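PDB 5UX5: BIFUNCTIONAL PROTEIN Proline utilization A (PutA) from Corynebacterium freiburgense, which catalyses both oxidative steps of proline breakdown to glutamate, using an FAD-dependent proline dehydrogenase and an NAD-dependent aldehyde dehydrogenase. Local coordinates for residues Leu264-Pro269 / Leu331-Tyr336; Leu297-Asn302 / Ser351-Ser356; Gly812-Phe815 / Glu819-Gly822. One frame throughout, in Å; residues are numbered along the deposited sequence.

Contact 1 (Leu264-Pro269 / Leu331-Tyr336); sequences LQAYLP and LRMMDY. With FAD (flavin-adenine dinucleotide), chain E.
At the C-terminal end of strand 260-265, in the proline dehydrogenase barrel, Ala-266 packs on Met-333 of helix 323-337. The joint is small and apolar. CB of Ala-266 meets the methyl CE of Met-333 at 3.4 Å. The methionine reaches across with its terminal methyl, which is as close to Ala-266 CA as to CB. Its CG stands anti to the carbonyl carbon (chi1 -62°), and a bend at the last torsion (chi3 -60°) brings CE back over the alanine. Met-333 also touches Ser-271 and Leu-275, so helix 271-287 closes on the same side chain.

Gln-265 to Leu-268 form a type I beta turn, closed by Leu-268 N to Gln-265 O at 3.1 Å. Side chains alternate here: Ala-266 faces the outer helix, while Gln-265 and Tyr-267 leave the backbone on the other side, where Gln-265 reaches the flavin and Tyr-267 the adenosine ribose. This is the usual layout of a TIM barrel, with helices outside and the cofactor site at the C-terminal ends of the strands.

The Gln-265 chain runs extended beyond CG. Its NE2 donates to FAD O2 at 2.7 Å, with an N-H...O angle of 142°. The same nitrogen also donates to the backbone O of Glu-234. Two acceptors on one amide nitrogen would fix the rotation of the amide. Tyr-267 lies further along the cofactor, with CD2 3.5 Å from the ribose oxygen FAD O2B.

One turn before Met-333, Asn-329 bridges the two segments. Its ND2 donates to Ala-266 O, and its OD1 accepts from Arg-332 NH2. The arginine also donates to Ala-455 O and lies in cation-pi contact with Phe-272. Its NH2 only approaches Pro-269 O, at 4.3 Å.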
loop_
_atom_site.group_PDB
_atom_site.type_symbol
_atom_site.label_atom_id
_atom_site.label_comp_id
_atom_site.label_asym_id
_atom_site.label_seq_id
_atom_site.Cartn_x
_atom_site.Cartn_y
_atom_site.Cartn_z
ATOM N N LEU A 264 5.835 23.757 -13.340
ATOM C CA LEU A 264 6.138 23.688 -11.911
ATOM C C LEU A 264 4.874 23.982 -11.114
ATOM O O LEU A 264 4.127 24.914 -11.436
ATOM C CB LEU A 264 7.258 24.646 -11.498
ATOM C CG LEU A 264 8.633 24.220 -12.014
ATOM C CD1 LEU A 264 9.768 25.166 -11.526
ATOM C CD2 LEU A 264 8.895 22.775 -11.644
ATOM N N GLN A 265 4.617 23.163 -10.099
ATOM C CA GLN A 265 3.475 23.361 -9.210
ATOM C C GLN A 265 3.942 24.181 -8.010
ATOM O O GLN A 265 4.735 23.698 -7.191
ATOM C CB GLN A 265 2.894 22.028 -8.753
ATOM C CG GLN A 265 2.947 20.964 -9.796
ATOM C CD GLN A 265 2.475 19.607 -9.304
ATOM O OE1 GLN A 265 3.275 18.813 -8.793
ATOM N NE2 GLN A 265 1.210 19.297 -9.548
ATOM N N ALA A 266 3.430 25.413 -7.895
ATOM C CA ALA A 266 3.823 26.296 -6.801
ATOM C C ALA A 266 3.408 25.792 -5.422
ATOM O O ALA A 266 3.989 26.251 -4.435
ATOM C CB ALA A 266 3.218 27.690 -6.982
ATOM N N TYR A 267 2.459 24.852 -5.304
ATOM C CA TYR A 267 2.164 24.396 -3.950
ATOM C C TYR A 267 3.244 23.468 -3.404
ATOM O O TYR A 267 3.193 23.093 -2.226
ATOM C CB TYR A 267 0.758 23.761 -3.851
ATOM C CG TYR A 267 0.497 22.406 -4.516
ATOM C CD1 TYR A 267 1.525 21.640 -5.065
ATOM C CD2 TYR A 267 -0.803 21.901 -4.592
ATOM C CE1 TYR A 267 1.273 20.410 -5.642
ATOM C CE2 TYR A 267 -1.061 20.669 -5.184
ATOM C CZ TYR A 267 -0.021 19.927 -5.710
ATOM O OH TYR A 267 -0.261 18.694 -6.298
ATOM N N LEU A 268 4.232 23.108 -4.206
ATOM C CA LEU A 268 5.382 22.394 -3.684
ATOM C C LEU A 268 6.437 23.395 -3.249
ATOM O O LEU A 268 6.981 24.114 -4.096
ATOM C CB LEU A 268 5.937 21.455 -4.724
ATOM C CG LEU A 268 4.954 20.407 -5.223
ATOM C CD1 LEU A 268 5.722 19.516 -6.139
ATOM C CD2 LEU A 268 4.393 19.615 -4.037
ATOM N N PRO A 269 6.745 23.496 -1.968
ATOM C CA PRO A 269 7.792 24.437 -1.560
ATOM C C PRO A 269 9.100 24.207 -2.309
ATOM O O PRO A 269 9.768 25.170 -2.681
ATOM C CB PRO A 269 7.919 24.183 -0.053
ATOM C CG PRO A 269 7.272 22.868 0.173
ATOM C CD PRO A 269 6.173 22.773 -0.821
ATOM N N LEU A 331 3.524 33.870 -5.981
ATOM C CA LEU A 331 4.077 35.203 -6.187
ATOM C C LEU A 331 5.597 35.198 -6.099
ATOM O O LEU A 331 6.256 35.957 -6.815
ATOM C CB LEU A 331 3.486 36.182 -5.181
ATOM C CG LEU A 331 1.981 36.445 -5.244
ATOM C CD1 LEU A 331 1.550 37.117 -3.971
ATOM C CD2 LEU A 331 1.677 37.382 -6.355
ATOM N N ARG A 332 6.181 34.375 -5.219
ATOM C CA ARG A 332 7.643 34.340 -5.138
ATOM C C ARG A 332 8.258 33.814 -6.429
ATOM O O ARG A 332 9.247 34.367 -6.926
ATOM C CB ARG A 332 8.123 33.506 -3.954
ATOM C CG ARG A 332 9.651 33.408 -3.873
ATOM C CD ARG A 332 10.148 32.680 -2.615
ATOM N NE ARG A 332 9.538 31.355 -2.498
ATOM C CZ ARG A 332 9.827 30.442 -1.567
ATOM N NH1 ARG A 332 10.729 30.683 -0.637
ATOM N NH2 ARG A 332 9.194 29.277 -1.563
ATOM N N MET A 333 7.690 32.751 -6.992
ATOM C CA MET A 333 8.282 32.197 -8.200
ATOM C C MET A 333 8.129 33.143 -9.380
ATOM O O MET A 333 9.052 33.299 -10.186
ATOM C CB MET A 333 7.689 30.827 -8.507
ATOM C CG MET A 333 7.955 29.819 -7.408
ATOM S SD MET A 333 7.869 28.107 -7.968
ATOM C CE MET A 333 6.210 28.043 -8.559
ATOM N N MET A 334 6.973 33.786 -9.486
ATOM C CA MET A 334 6.759 34.815 -10.496
ATOM C C MET A 334 7.789 35.932 -10.355
ATOM O O MET A 334 8.477 36.301 -11.319
ATOM C CB MET A 334 5.344 35.343 -10.319
ATOM C CG MET A 334 4.854 36.341 -11.256
ATOM S SD MET A 334 3.226 36.708 -10.606
ATOM C CE MET A 334 3.707 37.532 -9.125
ATOM N N ASP A 335 7.926 36.447 -9.135
ATOM C CA ASP A 335 8.859 37.516 -8.820
ATOM C C ASP A 335 10.271 37.195 -9.290
ATOM O O ASP A 335 10.963 38.050 -9.854
ATOM C CB ASP A 335 8.836 37.695 -7.301
ATOM C CG ASP A 335 9.277 39.055 -6.849
ATOM O OD1 ASP A 335 10.325 39.554 -7.323
ATOM O OD2 ASP A 335 8.564 39.597 -5.975
ATOM N N TYR A 336 10.722 35.971 -9.041
ATOM C CA TYR A 336 12.106 35.604 -9.300
ATOM C C TYR A 336 12.389 35.534 -10.797
ATOM O O TYR A 336 13.467 35.939 -11.257
ATOM C CB TYR A 336 12.388 34.262 -8.624
ATOM C CG TYR A 336 13.756 33.634 -8.862
ATOM C CD1 TYR A 336 14.055 32.957 -10.041
ATOM C CD2 TYR A 336 14.721 33.643 -7.860
ATOM C CE1 TYR A 336 15.297 32.369 -10.237
ATOM C CE2 TYR A 336 15.960 33.051 -8.038
ATOM C CZ TYR A 336 16.249 32.417 -9.231
ATOM O OH TYR A 336 17.491 31.832 -9.391
HETATM P PA FAD E . -7.088 29.593 -6.717
HETATM O O1A FAD E . -8.457 29.504 -5.958
HETATM O O2A FAD E . -6.263 30.783 -6.557
HETATM O O5B FAD E . -6.063 28.563 -6.426
HETATM C C5B FAD E . -6.465 27.265 -6.031
HETATM C C4B FAD E . -5.223 26.448 -5.726
HETATM O O4B FAD E . -4.741 26.728 -4.444
HETATM C C3B FAD E . -5.466 24.972 -5.752
HETATM O O3B FAD E . -5.473 24.384 -7.005
HETATM C C2B FAD E . -4.363 24.459 -4.899
HETATM O O2B FAD E . -3.231 24.184 -5.640
HETATM C C1B FAD E . -4.189 25.556 -3.889
HETATM N N9A FAD E . -4.832 25.263 -2.617
HETATM C C8A FAD E . -6.174 25.438 -2.308
HETATM N N7A FAD E . -6.402 25.036 -1.043
HETATM C C5A FAD E . -5.230 24.592 -0.442
HETATM C C6A FAD E . -4.890 24.094 0.831
HETATM N N6A FAD E . -5.853 23.905 1.903
HETATM N N1A FAD E . -3.613 23.760 1.074
HETATM C C2A FAD E . -2.659 23.892 0.099
HETATM N N3A FAD E . -2.959 24.372 -1.149
HETATM C C4A FAD E . -4.213 24.728 -1.449
HETATM N N1 FAD E . -2.282 21.639 -12.344
HETATM C C2 FAD E . -1.193 20.702 -12.220
HETATM O O2 FAD E . -0.971 20.113 -10.998
HETATM N N3 FAD E . -0.436 20.365 -13.350
HETATM C C4 FAD E . -0.677 20.949 -14.594
HETATM O O4 FAD E . 0.095 20.610 -15.692
HETATM C C4X FAD E . -1.696 22.042 -14.704
HETATM N N5 FAD E . -1.871 22.785 -15.867
HETATM C C5X FAD E . -2.800 23.833 -15.918
HETATM C C6 FAD E . -2.986 24.586 -17.093
HETATM C C7 FAD E . -3.923 25.613 -17.108
HETATM C C7M FAD E . -4.150 26.428 -18.347
HETATM C C8 FAD E . -4.655 25.919 -15.988
HETATM C C8M FAD E . -5.658 27.026 -16.011
HETATM C C9 FAD E . -4.478 25.180 -14.827
HETATM C C9A FAD E . -3.558 24.149 -14.796
HETATM N N10 FAD E . -3.394 23.425 -13.579
HETATM C C10 FAD E . -2.465 22.364 -13.515
HETATM C "C1'" FAD E . -4.240 23.743 -12.415
HETATM C "C2'" FAD E . -3.644 24.633 -11.358
HETATM O "O2'" FAD E . -2.625 23.944 -10.725
HETATM C "C3'" FAD E . -4.784 25.031 -10.396
HETATM O "O3'" FAD E . -5.240 23.887 -9.784
HETATM C "C4'" FAD E . -6.004 25.752 -10.983
HETATM O "O4'" FAD E . -5.726 26.450 -12.143
HETATM C "C5'" FAD E . -6.761 26.625 -9.957
HETATM O "O5'" FAD E . -5.959 27.487 -9.158
HETATM P P FAD E . -5.991 29.105 -9.243
HETATM O O1P FAD E . -4.615 29.862 -9.374
HETATM O O2P FAD E . -7.068 29.254 -10.386
HETATM O O3P FAD E . -7.114 29.624 -8.196
#

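Contact 2 (Leu297-Asn302 / Ser351-Ser356); sequences LVKGAN and SHNLFS. With FAD (flavin-adenine dinucleotide), chain E.
Lys-299 and Ser-356 meet beside the FAD pyrophosphate. Polar contacts gather on the lysine amine. The lysine chain is extended beyond CG and carries NZ past the phosphates. NZ donates to Ser-356 OG at 3.0 Å and to FAD O2A at 3.0 Å. It also forms a salt bridge with Asp-327 and a cation-pi contact with Phe-330, both on helix 323-337. Asn-353 ND2 donates to the same O2A at 3.3 Å. Ser-351 OG gives its proton to FAD O1P at 2.6 Å, and His-352 N donates to O2P.

Capping bonds belong to the start of helix 354-367. Asn-353 is the N-cap. Its OD1 accepts from Ser-356 N at 3.0 Å, with the donor above the carbonyl plane, and weakly from Phe-355 N. Both ends of the amide are thus used. Ser-351 OG accepts from Asn-353 N, an ST turn. In this TIM barrel the phosphates sit where loops follow strands 293-298 and 345-350. The nearby helix N-terminus may also favour the negative charge of the phosphates.

Backbone bonds hold the rest of the cofactor. Gly-300 N donates to FAD O2' at 2.6 Å, and its O accepts from the ribose O2B. Ala-301 N donates to flavin O2 at 2.9 Å.

Val-298 adds van der Waals contact: its CG1 lies 3.5 Å from flavin C4X.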
loop_
_atom_site.group_PDB
_atom_site.type_symbol
_atom_site.label_atom_id
_atom_site.label_comp_id
_atom_site.label_asym_id
_atom_site.label_seq_id
_atom_site.Cartn_x
_atom_site.Cartn_y
_atom_site.Cartn_z
ATOM N N LEU A 297 3.721 28.045 -14.800
ATOM C CA LEU A 297 3.494 28.117 -13.366
ATOM C C LEU A 297 2.045 27.778 -13.071
ATOM O O LEU A 297 1.149 28.487 -13.533
ATOM C CB LEU A 297 3.793 29.517 -12.855
ATOM C CG LEU A 297 5.234 29.784 -12.505
ATOM C CD1 LEU A 297 5.255 30.997 -11.605
ATOM C CD2 LEU A 297 5.782 28.579 -11.844
ATOM N N VAL A 298 1.816 26.715 -12.294
ATOM C CA VAL A 298 0.486 26.343 -11.820
ATOM C C VAL A 298 0.532 26.291 -10.300
ATOM O O VAL A 298 1.606 26.241 -9.690
ATOM C CB VAL A 298 -0.007 24.991 -12.393
ATOM C CG1 VAL A 298 0.133 24.934 -13.934
ATOM C CG2 VAL A 298 0.721 23.839 -11.740
ATOM N N LYS A 299 -0.640 26.348 -9.672
ATOM C CA LYS A 299 -0.612 26.213 -8.214
ATOM C C LYS A 299 -0.552 24.748 -7.795
ATOM O O LYS A 299 0.182 24.406 -6.860
ATOM C CB LYS A 299 -1.785 26.968 -7.570
ATOM C CG LYS A 299 -1.503 28.490 -7.487
ATOM C CD LYS A 299 -2.705 29.365 -7.082
ATOM C CE LYS A 299 -2.376 30.867 -7.310
ATOM N NZ LYS A 299 -3.441 31.874 -6.921
ATOM N N GLY A 300 -1.264 23.868 -8.503
ATOM C CA GLY A 300 -1.217 22.429 -8.259
ATOM C C GLY A 300 -2.593 21.804 -8.156
ATOM O O GLY A 300 -3.451 22.337 -7.444
ATOM N N ALA A 301 -2.834 20.681 -8.846
ATOM C CA ALA A 301 -4.180 20.116 -8.934
ATOM C C ALA A 301 -4.346 18.785 -8.197
ATOM O O ALA A 301 -5.424 18.193 -8.255
ATOM C CB ALA A 301 -4.586 19.955 -10.394
ATOM N N ASN A 302 -3.341 18.324 -7.466
ATOM C CA ASN A 302 -3.346 16.973 -6.931
ATOM C C ASN A 302 -3.269 16.954 -5.395
ATOM O O ASN A 302 -2.729 16.015 -4.804
ATOM C CB ASN A 302 -2.204 16.177 -7.552
ATOM C CG ASN A 302 -2.311 14.701 -7.281
ATOM O OD1 ASN A 302 -3.367 14.076 -7.502
ATOM N ND2 ASN A 302 -1.229 14.131 -6.748
ATOM N N SER A 351 -3.384 30.550 -14.201
ATOM C CA SER A 351 -4.257 30.826 -13.071
ATOM C C SER A 351 -5.488 31.580 -13.553
ATOM O O SER A 351 -5.395 32.419 -14.455
ATOM C CB SER A 351 -3.535 31.637 -11.989
ATOM O OG SER A 351 -4.420 31.923 -10.914
ATOM N N HIS A 352 -6.642 31.269 -12.958
ATOM C CA HIS A 352 -7.842 32.087 -13.129
ATOM C C HIS A 352 -8.011 33.098 -12.008
ATOM O O HIS A 352 -8.996 33.848 -11.998
ATOM C CB HIS A 352 -9.093 31.215 -13.232
ATOM C CG HIS A 352 -9.293 30.623 -14.587
ATOM N ND1 HIS A 352 -9.756 31.361 -15.655
ATOM C CD2 HIS A 352 -9.104 29.365 -15.050
ATOM C CE1 HIS A 352 -9.833 30.585 -16.723
ATOM N NE2 HIS A 352 -9.444 29.370 -16.381
ATOM N N ASN A 353 -7.082 33.113 -11.056
ATOM C CA ASN A 353 -7.041 34.128 -10.017
ATOM C C ASN A 353 -6.559 35.445 -10.615
ATOM O O ASN A 353 -5.381 35.581 -10.963
ATOM C CB ASN A 353 -6.119 33.663 -8.899
ATOM C CG ASN A 353 -6.131 34.594 -7.731
ATOM O OD1 ASN A 353 -5.876 35.794 -7.867
ATOM N ND2 ASN A 353 -6.441 34.053 -6.567
ATOM N N LEU A 354 -7.463 36.422 -10.726
ATOM C CA LEU A 354 -7.137 37.659 -11.426
ATOM C C LEU A 354 -6.037 38.441 -10.718
ATOM O O LEU A 354 -5.252 39.147 -11.367
ATOM C CB LEU A 354 -8.387 38.523 -11.528
ATOM C CG LEU A 354 -9.504 37.915 -12.360
ATOM C CD1 LEU A 354 -10.789 38.772 -12.288
ATOM C CD2 LEU A 354 -9.015 37.716 -13.781
ATOM N N PHE A 355 -5.933 38.297 -9.399
ATOM C CA PHE A 355 -4.871 38.981 -8.675
ATOM C C PHE A 355 -3.509 38.400 -9.033
ATOM O O PHE A 355 -2.567 39.147 -9.337
ATOM C CB PHE A 355 -5.123 38.888 -7.164
ATOM C CG PHE A 355 -6.304 39.685 -6.702
ATOM C CD1 PHE A 355 -6.241 41.072 -6.649
ATOM C CD2 PHE A 355 -7.476 39.058 -6.323
ATOM C CE1 PHE A 355 -7.330 41.821 -6.231
ATOM C CE2 PHE A 355 -8.570 39.803 -5.901
ATOM C CZ PHE A 355 -8.494 41.183 -5.858
ATOM N N SER A 356 -3.405 37.058 -9.041
ATOM C CA SER A 356 -2.171 36.407 -9.466
ATOM C C SER A 356 -1.788 36.816 -10.876
ATOM O O SER A 356 -0.608 37.040 -11.166
ATOM C CB SER A 356 -2.307 34.894 -9.383
ATOM O OG SER A 356 -2.611 34.521 -8.068
HETATM P PA FAD E . -7.088 29.593 -6.717
HETATM O O1A FAD E . -8.457 29.504 -5.958
HETATM O O2A FAD E . -6.263 30.783 -6.557
HETATM O O5B FAD E . -6.063 28.563 -6.426
HETATM C C5B FAD E . -6.465 27.265 -6.031
HETATM C C4B FAD E . -5.223 26.448 -5.726
HETATM O O4B FAD E . -4.741 26.728 -4.444
HETATM C C3B FAD E . -5.466 24.972 -5.752
HETATM O O3B FAD E . -5.473 24.384 -7.005
HETATM C C2B FAD E . -4.363 24.459 -4.899
HETATM O O2B FAD E . -3.231 24.184 -5.640
HETATM C C1B FAD E . -4.189 25.556 -3.889
HETATM N N9A FAD E . -4.832 25.263 -2.617
HETATM C C8A FAD E . -6.174 25.438 -2.308
HETATM N N7A FAD E . -6.402 25.036 -1.043
HETATM C C5A FAD E . -5.230 24.592 -0.442
HETATM C C6A FAD E . -4.890 24.094 0.831
HETATM N N6A FAD E . -5.853 23.905 1.903
HETATM N N1A FAD E . -3.613 23.760 1.074
HETATM C C2A FAD E . -2.659 23.892 0.099
HETATM N N3A FAD E . -2.959 24.372 -1.149
HETATM C C4A FAD E . -4.213 24.728 -1.449
HETATM N N1 FAD E . -2.282 21.639 -12.344
HETATM C C2 FAD E . -1.193 20.702 -12.220
HETATM O O2 FAD E . -0.971 20.113 -10.998
HETATM N N3 FAD E . -0.436 20.365 -13.350
HETATM C C4 FAD E . -0.677 20.949 -14.594
HETATM O O4 FAD E . 0.095 20.610 -15.692
HETATM C C4X FAD E . -1.696 22.042 -14.704
HETATM N N5 FAD E . -1.871 22.785 -15.867
HETATM C C5X FAD E . -2.800 23.833 -15.918
HETATM C C6 FAD E . -2.986 24.586 -17.093
HETATM C C7 FAD E . -3.923 25.613 -17.108
HETATM C C7M FAD E . -4.150 26.428 -18.347
HETATM C C8 FAD E . -4.655 25.919 -15.988
HETATM C C8M FAD E . -5.658 27.026 -16.011
HETATM C C9 FAD E . -4.478 25.180 -14.827
HETATM C C9A FAD E . -3.558 24.149 -14.796
HETATM N N10 FAD E . -3.394 23.425 -13.579
HETATM C C10 FAD E . -2.465 22.364 -13.515
HETATM C "C1'" FAD E . -4.240 23.743 -12.415
HETATM C "C2'" FAD E . -3.644 24.633 -11.358
HETATM O "O2'" FAD E . -2.625 23.944 -10.725
HETATM C "C3'" FAD E . -4.784 25.031 -10.396
HETATM O "O3'" FAD E . -5.240 23.887 -9.784
HETATM C "C4'" FAD E . -6.004 25.752 -10.983
HETATM O "O4'" FAD E . -5.726 26.450 -12.143
HETATM C "C5'" FAD E . -6.761 26.625 -9.957
HETATM O "O5'" FAD E . -5.959 27.487 -9.158
HETATM P P FAD E . -5.991 29.105 -9.243
HETATM O O1P FAD E . -4.615 29.862 -9.374
HETATM O O2P FAD E . -7.068 29.254 -10.386
HETATM O O3P FAD E . -7.114 29.624 -8.196
#

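Contact 3 (Gly812-Phe815 / Glu819-Gly822); sequences GSWF and ECFG. With NAD (nicotinamide-adenine-dinucleotide), chain F.
Cys-820 sets its sulfur against two aromatic rings, Trp-814 and Phe-815, within the loop between strands 804-807 and 824-830. The loop carries the E-x-F-G sequence of aldehyde dehydrogenases, here Glu-819 to Gly-822. As in relatives, its glutamate binds the nicotinamide ribose of NAD.

Both rings reach the sulfur by similar first torsions. Trp-814 has CG anti to its own N (chi1 180°), and Phe-815 is close to that (chi1 -169°). Their ring ends therefore extend toward Cys-820. Trp-814 offers CH2, 3.6 Å from Cys-820 SG. Phe-815 offers CE1, 3.9 Å from the same SG. The sulfur lies oblique to both rings, 4.7 Å from the centroid of the Trp-814 six-membered ring and 5.1 Å from that of Phe-815. These are sulfur-aromatic contacts.

The rings have further partners. Trp-814 stacks with the ring of His-818, whose ND1 hydrogen-bonds to Trp-814 O, and it has a cation-pi contact with Arg-776. Phe-815 has one with Lys-695 and packs on strand 728-734.

Cys-820 faces the rings, while the residues beside it serve NAD. The Glu-819 chain is bent at chi2 (93°), which turns the carboxylate toward the ribose. Its OE1 accepts from NAD O2D at 3.2 Å and is also hydrogen-bonded to Ser-693 OG. Phe-821 covers the same sugar with one ring face: NAD C2D sits offset toward the rim, 3.6 Å from Phe-821 CG.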
loop_
_atom_site.group_PDB
_atom_site.type_symbol
_atom_site.label_atom_id
_atom_site.label_comp_id
_atom_site.label_asym_id
_atom_site.label_seq_id
_atom_site.Cartn_x
_atom_site.Cartn_y
_atom_site.Cartn_z
ATOM N N GLY A 812 -14.590 -25.216 -8.088
ATOM C CA GLY A 812 -14.263 -26.591 -7.813
ATOM C C GLY A 812 -13.222 -27.168 -8.733
ATOM O O GLY A 812 -12.773 -28.302 -8.501
ATOM N N SER A 813 -12.832 -26.425 -9.773
ATOM C CA SER A 813 -11.700 -26.786 -10.606
ATOM C C SER A 813 -10.413 -26.775 -9.786
ATOM O O SER A 813 -10.351 -26.244 -8.674
ATOM C CB SER A 813 -11.566 -25.813 -11.781
ATOM O OG SER A 813 -10.619 -24.780 -11.522
ATOM N N TRP A 814 -9.353 -27.334 -10.378
ATOM C CA TRP A 814 -8.093 -27.457 -9.654
ATOM C C TRP A 814 -7.540 -26.087 -9.254
ATOM O O TRP A 814 -7.119 -25.893 -8.105
ATOM C CB TRP A 814 -7.074 -28.248 -10.473
ATOM C CG TRP A 814 -5.763 -28.375 -9.740
ATOM C CD1 TRP A 814 -5.452 -29.275 -8.752
ATOM C CD2 TRP A 814 -4.588 -27.560 -9.924
ATOM N NE1 TRP A 814 -4.159 -29.073 -8.317
ATOM C CE2 TRP A 814 -3.609 -28.028 -9.018
ATOM C CE3 TRP A 814 -4.270 -26.490 -10.770
ATOM C CZ2 TRP A 814 -2.335 -27.456 -8.936
ATOM C CZ3 TRP A 814 -3.009 -25.924 -10.688
ATOM C CH2 TRP A 814 -2.056 -26.407 -9.779
ATOM N N PHE A 815 -7.526 -25.118 -10.187
ATOM C CA PHE A 815 -6.911 -23.825 -9.869
ATOM C C PHE A 815 -7.733 -23.003 -8.867
ATOM O O PHE A 815 -7.188 -22.105 -8.198
ATOM C CB PHE A 815 -6.634 -23.018 -11.154
ATOM C CG PHE A 815 -5.785 -21.824 -10.909
ATOM C CD1 PHE A 815 -4.422 -21.973 -10.671
ATOM C CD2 PHE A 815 -6.343 -20.561 -10.840
ATOM C CE1 PHE A 815 -3.633 -20.884 -10.367
ATOM C CE2 PHE A 815 -5.555 -19.462 -10.548
ATOM C CZ PHE A 815 -4.201 -19.625 -10.317
ATOM N N GLU A 819 -3.455 -23.333 -3.949
ATOM C CA GLU A 819 -2.577 -22.169 -3.960
ATOM C C GLU A 819 -1.258 -22.559 -4.600
ATOM O O GLU A 819 -0.569 -23.452 -4.098
ATOM C CB GLU A 819 -2.358 -21.615 -2.548
ATOM C CG GLU A 819 -2.217 -22.644 -1.414
ATOM C CD GLU A 819 -0.778 -23.040 -1.089
ATOM O OE1 GLU A 819 0.097 -22.156 -1.128
ATOM O OE2 GLU A 819 -0.527 -24.234 -0.782
ATOM N N CYS A 820 -0.926 -21.913 -5.736
ATOM C CA CYS A 820 0.329 -22.177 -6.438
ATOM C C CYS A 820 1.502 -21.340 -5.954
ATOM O O CYS A 820 2.647 -21.728 -6.192
ATOM C CB CYS A 820 0.159 -21.972 -7.928
ATOM S SG CYS A 820 -0.983 -23.125 -8.605
ATOM N N PHE A 821 1.266 -20.227 -5.266
ATOM C CA PHE A 821 2.365 -19.436 -4.721
ATOM C C PHE A 821 3.315 -18.970 -5.823
ATOM O O PHE A 821 4.534 -19.105 -5.726
ATOM C CB PHE A 821 3.116 -20.230 -3.649
ATOM C CG PHE A 821 3.330 -19.475 -2.376
ATOM C CD1 PHE A 821 2.261 -19.216 -1.528
ATOM C CD2 PHE A 821 4.592 -19.026 -2.012
ATOM C CE1 PHE A 821 2.429 -18.509 -0.331
ATOM C CE2 PHE A 821 4.764 -18.328 -0.819
ATOM C CZ PHE A 821 3.673 -18.068 0.018
ATOM N N GLY A 822 2.740 -18.414 -6.880
ATOM C CA GLY A 822 3.506 -17.944 -8.010
ATOM C C GLY A 822 2.757 -16.910 -8.830
ATOM O O GLY A 822 1.691 -16.434 -8.443
HETATM P PA NAD F . 7.659 -25.327 5.072
HETATM O O1A NAD F . 6.163 -25.319 5.543
HETATM O O2A NAD F . 8.050 -26.755 4.564
HETATM O O5B NAD F . 8.606 -24.991 6.281
HETATM C C5B NAD F . 8.674 -23.721 6.882
HETATM C C4B NAD F . 9.673 -23.742 8.038
HETATM O O4B NAD F . 9.629 -24.943 8.816
HETATM C C3B NAD F . 11.077 -23.538 7.559
HETATM O O3B NAD F . 11.851 -22.889 8.505
HETATM C C2B NAD F . 11.444 -24.956 7.376
HETATM O O2B NAD F . 12.791 -25.182 7.151
HETATM C C1B NAD F . 10.887 -25.565 8.622
HETATM N N9A NAD F . 10.774 -27.016 8.533
HETATM C C8A NAD F . 9.995 -27.739 7.648
HETATM N N7A NAD F . 10.159 -29.060 7.870
HETATM C C5A NAD F . 11.063 -29.256 8.926
HETATM C C6A NAD F . 11.587 -30.364 9.585
HETATM N N6A NAD F . 11.247 -31.715 9.215
HETATM N N1A NAD F . 12.450 -30.181 10.599
HETATM C C2A NAD F . 12.830 -28.941 10.999
HETATM N N3A NAD F . 12.333 -27.833 10.384
HETATM C C4A NAD F . 11.461 -27.956 9.361
HETATM O O3 NAD F . 7.777 -24.170 3.973
HETATM P PN NAD F . 8.643 -24.140 2.616
HETATM O O1N NAD F . 9.326 -25.445 2.266
HETATM O O2N NAD F . 9.791 -23.200 2.838
HETATM O O5D NAD F . 7.620 -23.664 1.468
HETATM C C5D NAD F . 6.478 -24.475 1.231
HETATM C C4D NAD F . 5.199 -23.763 0.782
HETATM O O4D NAD F . 4.653 -22.845 1.700
HETATM C C3D NAD F . 5.253 -22.969 -0.476
HETATM O O3D NAD F . 5.494 -23.705 -1.618
HETATM C C2D NAD F . 3.855 -22.489 -0.461
HETATM O O2D NAD F . 3.065 -23.353 -1.198
HETATM C C1D NAD F . 3.501 -22.416 1.007
#

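How the contacts relate
Contacts 1 and 2 are neighbours in the proline dehydrogenase barrel, with centres 10 Å apart. They share its parallel sheet through adjacent strands 260-265 and 293-298. Their segments alternate along the chain. Backbone pairs join them: Ala-266 N lies 2.7 Å from Val-298 O, and Tyr-267 N lies 2.8 Å from Lys-299 O. Both touch FAD, contact 2 also at ribitol and phosphates. Contact 3 comes later in the chain, at the NAD site of the aldehyde dehydrogenase part. Its centre is about 54 Å from contact 1 and 53 Å from contact 2, across the chain's centre. The FAD and NAD sites thus belong to separate catalytic parts, between which the intermediate is probably channelled, as in this family.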